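Local coordinates for protein oxidase (Sinorhizobium meliloti, PDB 4FFU) that is of unproven function, a MaoC-like protein similar to NodN that may act as a monoamine oxidase, at residues I[37-42]-I[126-131]; I[145-150]-I[160-165]. All coordinates share one frame; numbering follows the deposited sequence.

Contact 1 (I[37-42]-I[126-131]); sequences GHVRLT and RVTIAA
Arg40 and Val127 form an antiparallel hydrogen-bonded pair: Arg40 O accepts from Val127 N at 2.8 Å, and Arg40 N returns a bond to Val127 O. The ladder continues past this pair, with Ile129 N bonded to His38 O at 2.9 Å and Gly37 N to Ile129 O. The side chains of Arg40 and Val127 run alongside each other, Arg40 CG 3.8 Å from Val127 CB, and Val127 CG2 lies over one guanidinium face near its rim. The Arg40 chain is extended from CG to NE, and its NH2 is held by the backbone O of Thr95. On the other face of the sheet the two Val39 methyls part company: CG1 meets Arg126 CG at 3.6 Å, while CG2 lies beside Thr128 OG1. The Arg126 guanidinium forms a salt bridge with Glu149 on the next strand. With CG anti to the backbone N (chi1 175°), the His38 ring presents ND1 to a water 2.9 Å away in the ring plane; the water donates to His38 O and Val127 O. The arrangement is an edge pairing within this chain: strand 39-46 is outermost in the antiparallel sheet of the hotdog fold, as in MaoC-like proteins.

Contact 2 (I[145-150]-I[160-165]); sequences VERCEV and AADHIL
Val145 comes first: its side chain crosses that of Asp162, Val145 CG1 lying 3.7 Å from Asp162 CB, while its CA-H points at His163 O. Glu146 follows in a hydrogen-bonded pair with His163: Glu146 N donates to His163 O, and His163 N donates to Glu146 O at 2.7 Å, tilted 34° from the carbonyl plane. The Glu146 side chain extends beyond CG across Leu165, whose CD1 packs 3.7 Å from Glu146 CD. A water lies in the plane of the imidazole at its edge, 2.8 Å from His163 ND1; its link to Glu146 OE1 is too short to be more than doubtful. Leu165 CD2 covers part of one face of that ring, NE2 is bonded to Ser105 OG, and Tyr108 stacks on the imidazole, so several contacts restrict its rotation. These residues belong to the beta hairpin of strands 141-151 and 157-168 in the antiparallel sheet of this MaoC-like domain, strand 141-151 being central and 157-168 lying between it and strand 103-113. Arg147 points to the face shared by Val145 and Asp162. A bend at chi2 (107°) brings its guanidinium back over the partner strand, where NH1 forms a salt bridge with Asp162 OD1 at 3.1 Å. The carboxylate oxygen lies near the guanidinium plane, but the donor reaches it from above the carboxylate plane; the two planes are 66° apart. Asp162 OD2 has a second cationic partner, Arg110 on strand 103-113, so the carboxylate links two arginines, which probably stabilises its negative charge. Arg147 NH2 also touches Ala160 CB at 3.4 Å. Cys148 makes the next hydrogen-bonded pair, with Ala161: its N bonds nearly straight to Ala161 O at 2.8 Å, and its O accepts from Ala161 N. The thiol lies on the same face as His163, Cys148 SG being 4.2 Å from His163 CB.

How the contacts relate
Contacts 1 and 2 are two strand pairings in one antiparallel sheet, their centres about 9 Å apart. Strands 122-134 and 141-151 follow each other in the chain and join the two pairings. Ala130 N lies 2.8 Å from Val145 O, and Ala131 O is equally close to Val145 N; both are probable hydrogen bonds, and the two alanines facing one valine make a classic beta bulge. Side chains meet at Glu146: its OE2 is 3.2 Å from Ile129 CD1, while OE1 forms a weak, long ion pair with Arg40 NH1. Tyr34 touches Ile129 of contact 1 and both Glu146 and Leu165 of contact 2.

Contact 1 (I[37-42]-I[126-131])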
loop_
_atom_site.group_PDB
_atom_site.type_symbol
_atom_site.label_atom_id
_atom_site.label_comp_id
_atom_site.label_asym_id
_atom_site.label_seq_id
_atom_site.Cartn_x
_atom_site.Cartn_y
_atom_site.Cartn_z
ATOM N N GLY I 37 -19.589 14.794 -29.079
ATOM C CA GLY I 37 -20.712 15.003 -28.195
ATOM C C GLY I 37 -21.065 13.777 -27.383
ATOM O O GLY I 37 -21.880 13.874 -26.475
ATOM N N HIS I 38 -20.462 12.624 -27.689
ATOM C CA HIS I 38 -20.774 11.407 -26.925
ATOM C C HIS I 38 -20.299 11.626 -25.498
ATOM O O HIS I 38 -19.176 12.106 -25.299
ATOM C CB HIS I 38 -20.081 10.173 -27.503
ATOM C CG HIS I 38 -20.289 8.932 -26.685
ATOM N ND1 HIS I 38 -19.441 8.559 -25.661
ATOM C CD2 HIS I 38 -21.262 7.991 -26.727
ATOM C CE1 HIS I 38 -19.879 7.438 -25.112
ATOM N NE2 HIS I 38 -20.976 7.066 -25.749
ATOM N N VAL I 39 -21.143 11.285 -24.523
ATOM C CA VAL I 39 -20.825 11.501 -23.106
ATOM C C VAL I 39 -20.896 10.153 -22.384
ATOM O O VAL I 39 -21.836 9.377 -22.620
ATOM C CB VAL I 39 -21.846 12.459 -22.432
ATOM C CG1 VAL I 39 -21.562 12.609 -20.936
ATOM C CG2 VAL I 39 -21.867 13.819 -23.112
ATOM N N ARG I 40 -19.918 9.887 -21.521
ATOM C CA ARG I 40 -20.015 8.774 -20.558
ATOM C C ARG I 40 -19.705 9.282 -19.146
ATOM O O ARG I 40 -18.980 10.262 -18.980
ATOM C CB ARG I 40 -19.086 7.630 -20.931
ATOM C CG ARG I 40 -17.632 8.029 -21.126
ATOM C CD ARG I 40 -16.691 6.834 -21.125
ATOM N NE ARG I 40 -15.366 7.223 -21.626
ATOM C CZ ARG I 40 -14.203 6.753 -21.179
ATOM N NH1 ARG I 40 -13.071 7.196 -21.725
ATOM N NH2 ARG I 40 -14.161 5.858 -20.193
ATOM N N LEU I 41 -20.287 8.635 -18.139
ATOM C CA LEU I 41 -20.056 9.035 -16.750
ATOM C C LEU I 41 -19.636 7.794 -15.987
ATOM O O LEU I 41 -20.284 6.740 -16.113
ATOM C CB LEU I 41 -21.346 9.614 -16.150
ATOM C CG LEU I 41 -21.374 10.154 -14.712
ATOM C CD1 LEU I 41 -20.457 11.362 -14.521
ATOM C CD2 LEU I 41 -22.818 10.478 -14.320
ATOM N N THR I 42 -18.545 7.887 -15.233
ATOM C CA THR I 42 -18.055 6.737 -14.468
ATOM C C THR I 42 -18.885 6.494 -13.209
ATOM O O THR I 42 -19.690 7.343 -12.784
ATOM C CB THR I 42 -16.591 6.930 -14.012
ATOM O OG1 THR I 42 -16.532 7.976 -13.018
ATOM C CG2 THR I 42 -15.721 7.325 -15.210
ATOM N N ARG I 126 -16.955 12.657 -15.756
ATOM C CA ARG I 126 -17.722 12.723 -16.998
ATOM C C ARG I 126 -16.749 12.901 -18.151
ATOM O O ARG I 126 -15.859 13.761 -18.089
ATOM C CB ARG I 126 -18.713 13.905 -16.964
ATOM C CG ARG I 126 -19.626 13.962 -18.192
ATOM C CD ARG I 126 -20.811 14.889 -17.942
ATOM N NE ARG I 126 -20.298 16.228 -17.673
ATOM C CZ ARG I 126 -20.803 17.063 -16.774
ATOM N NH1 ARG I 126 -21.844 16.695 -16.042
ATOM N NH2 ARG I 126 -20.250 18.262 -16.599
ATOM N N VAL I 127 -16.900 12.097 -19.202
ATOM C CA VAL I 127 -15.966 12.186 -20.326
ATOM C C VAL I 127 -16.771 12.494 -21.579
ATOM O O VAL I 127 -17.687 11.754 -21.889
ATOM C CB VAL I 127 -15.166 10.879 -20.528
ATOM C CG1 VAL I 127 -14.219 11.034 -21.705
ATOM C CG2 VAL I 127 -14.350 10.555 -19.273
ATOM N N THR I 128 -16.444 13.596 -22.261
ATOM C CA THR I 128 -17.208 14.033 -23.433
ATOM C C THR I 128 -16.258 14.103 -24.622
ATOM O O THR I 128 -15.173 14.686 -24.506
ATOM C CB THR I 128 -17.837 15.435 -23.215
ATOM O OG1 THR I 128 -18.662 15.427 -22.041
ATOM C CG2 THR I 128 -18.731 15.859 -24.439
ATOM N N ILE I 129 -16.652 13.536 -25.766
ATOM C CA ILE I 129 -15.843 13.675 -26.976
ATOM C C ILE I 129 -16.034 15.107 -27.463
ATOM O O ILE I 129 -17.156 15.523 -27.780
ATOM C CB ILE I 129 -16.194 12.645 -28.091
ATOM C CG1 ILE I 129 -16.183 11.200 -27.568
ATOM C CG2 ILE I 129 -15.270 12.813 -29.293
ATOM C CD1 ILE I 129 -14.917 10.747 -26.886
ATOM N N ALA I 130 -14.942 15.870 -27.488
ATOM C CA ALA I 130 -15.049 17.307 -27.708
ATOM C C ALA I 130 -14.677 17.728 -29.106
ATOM O O ALA I 130 -15.347 18.593 -29.678
ATOM C CB ALA I 130 -14.209 18.078 -26.709
ATOM N N ALA I 131 -13.587 17.184 -29.636
ATOM C CA ALA I 131 -13.042 17.637 -30.940
ATOM C C ALA I 131 -12.272 16.525 -31.647
ATOM O O ALA I 131 -11.718 15.622 -30.991
ATOM C CB ALA I 131 -12.150 18.860 -30.774
HETATM O O HOH W 1 -17.326 9.817 -24.051
#

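Contact 2 (I[145-150]-I[160-165])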
loop_
_atom_site.group_PDB
_atom_site.type_symbol
_atom_site.label_atom_id
_atom_site.label_comp_id
_atom_site.label_asym_id
_atom_site.label_seq_id
_atom_site.Cartn_x
_atom_site.Cartn_y
_atom_site.Cartn_z
ATOM N N VAL I 145 -9.956 14.921 -28.895
ATOM C CA VAL I 145 -9.913 15.510 -27.554
ATOM C C VAL I 145 -11.103 15.001 -26.738
ATOM O O VAL I 145 -12.260 15.183 -27.129
ATOM C CB VAL I 145 -9.941 17.037 -27.596
ATOM C CG1 VAL I 145 -10.033 17.614 -26.174
ATOM C CG2 VAL I 145 -8.729 17.572 -28.362
ATOM N N GLU I 146 -10.804 14.365 -25.608
ATOM C CA GLU I 146 -11.822 13.996 -24.618
ATOM C C GLU I 146 -11.774 14.966 -23.427
ATOM O O GLU I 146 -10.793 15.007 -22.672
ATOM C CB GLU I 146 -11.581 12.577 -24.114
ATOM C CG GLU I 146 -11.712 11.512 -25.190
ATOM C CD GLU I 146 -11.824 10.115 -24.618
ATOM O OE1 GLU I 146 -11.127 9.793 -23.632
ATOM O OE2 GLU I 146 -12.606 9.329 -25.181
ATOM N N ARG I 147 -12.845 15.726 -23.249
ATOM C CA ARG I 147 -12.961 16.624 -22.119
ATOM C C ARG I 147 -13.298 15.792 -20.890
ATOM O O ARG I 147 -14.294 15.056 -20.907
ATOM C CB ARG I 147 -14.061 17.650 -22.380
ATOM C CG ARG I 147 -14.317 18.564 -21.189
ATOM C CD ARG I 147 -13.784 19.956 -21.465
ATOM N NE ARG I 147 -14.088 20.912 -20.391
ATOM C CZ ARG I 147 -13.160 21.567 -19.691
ATOM N NH1 ARG I 147 -11.864 21.368 -19.945
ATOM N NH2 ARG I 147 -13.534 22.434 -18.747
ATOM N N CYS I 148 -12.483 15.895 -19.835
ATOM C CA CYS I 148 -12.724 15.139 -18.611
ATOM C C CYS I 148 -13.135 16.120 -17.526
ATOM O O CYS I 148 -12.441 17.097 -17.288
ATOM C CB CYS I 148 -11.476 14.366 -18.176
ATOM S SG CYS I 148 -10.970 13.122 -19.398
ATOM N N GLU I 149 -14.262 15.854 -16.880
ATOM C CA GLU I 149 -14.714 16.667 -15.783
ATOM C C GLU I 149 -14.972 15.782 -14.592
ATOM O O GLU I 149 -15.854 14.905 -14.650
ATOM C CB GLU I 149 -16.009 17.388 -16.141
ATOM C CG GLU I 149 -15.864 18.384 -17.265
ATOM C CD GLU I 149 -17.210 18.904 -17.695
ATOM O OE1 GLU I 149 -17.899 18.190 -18.447
ATOM O OE2 GLU I 149 -17.585 20.013 -17.263
ATOM N N VAL I 150 -14.226 16.035 -13.517
ATOM C CA VAL I 150 -14.401 15.329 -12.250
ATOM C C VAL I 150 -15.395 16.132 -11.409
ATOM O O VAL I 150 -15.207 17.328 -11.189
ATOM C CB VAL I 150 -13.058 15.196 -11.487
ATOM C CG1 VAL I 150 -13.260 14.325 -10.265
ATOM C CG2 VAL I 150 -11.978 14.612 -12.409
ATOM N N ALA I 160 -10.990 19.767 -14.185
ATOM C CA ALA I 160 -11.278 19.588 -15.602
ATOM C C ALA I 160 -9.969 19.495 -16.345
ATOM O O ALA I 160 -8.974 20.049 -15.901
ATOM C CB ALA I 160 -12.092 20.767 -16.127
ATOM N N ALA I 161 -9.974 18.781 -17.463
ATOM C CA ALA I 161 -8.787 18.664 -18.310
ATOM C C ALA I 161 -9.222 18.159 -19.668
ATOM O O ALA I 161 -10.180 17.397 -19.753
ATOM C CB ALA I 161 -7.796 17.685 -17.709
ATOM N N ASP I 162 -8.484 18.542 -20.707
ATOM C CA ASP I 162 -8.710 18.033 -22.062
ATOM C C ASP I 162 -7.693 16.959 -22.401
ATOM O O ASP I 162 -6.494 17.245 -22.517
ATOM C CB ASP I 162 -8.609 19.173 -23.081
ATOM C CG ASP I 162 -9.719 20.198 -22.928
ATOM O OD1 ASP I 162 -10.775 19.855 -22.363
ATOM O OD2 ASP I 162 -9.505 21.365 -23.347
ATOM N N HIS I 163 -8.153 15.718 -22.527
ATOM C CA HIS I 163 -7.262 14.592 -22.806
ATOM C C HIS I 163 -7.098 14.453 -24.317
ATOM O O HIS I 163 -8.088 14.332 -25.059
ATOM C CB HIS I 163 -7.844 13.319 -22.199
ATOM C CG HIS I 163 -6.929 12.142 -22.256
ATOM N ND1 HIS I 163 -7.372 10.856 -22.043
ATOM C CD2 HIS I 163 -5.592 12.054 -22.461
ATOM C CE1 HIS I 163 -6.348 10.021 -22.122
ATOM N NE2 HIS I 163 -5.257 10.724 -22.375
ATOM N N ILE I 164 -5.849 14.499 -24.767
ATOM C CA ILE I 164 -5.541 14.393 -26.173
ATOM C C ILE I 164 -5.141 12.964 -26.518
ATOM O O ILE I 164 -4.143 12.429 -26.002
ATOM C CB ILE I 164 -4.390 15.341 -26.604
ATOM C CG1 ILE I 164 -4.715 16.791 -26.241
ATOM C CG2 ILE I 164 -4.150 15.204 -28.101
ATOM C CD1 ILE I 164 -3.484 17.673 -26.205
ATOM N N LEU I 165 -5.908 12.372 -27.422
ATOM C CA LEU I 165 -5.661 11.023 -27.903
ATOM C C LEU I 165 -5.225 11.039 -29.357
ATOM O O LEU I 165 -5.752 11.812 -30.170
ATOM C CB LEU I 165 -6.962 10.203 -27.812
ATOM C CG LEU I 165 -7.594 10.007 -26.448
ATOM C CD1 LEU I 165 -8.883 9.201 -26.611
ATOM C CD2 LEU I 165 -6.583 9.294 -25.534
HETATM O O HOH W 2 -10.091 10.604 -21.576
#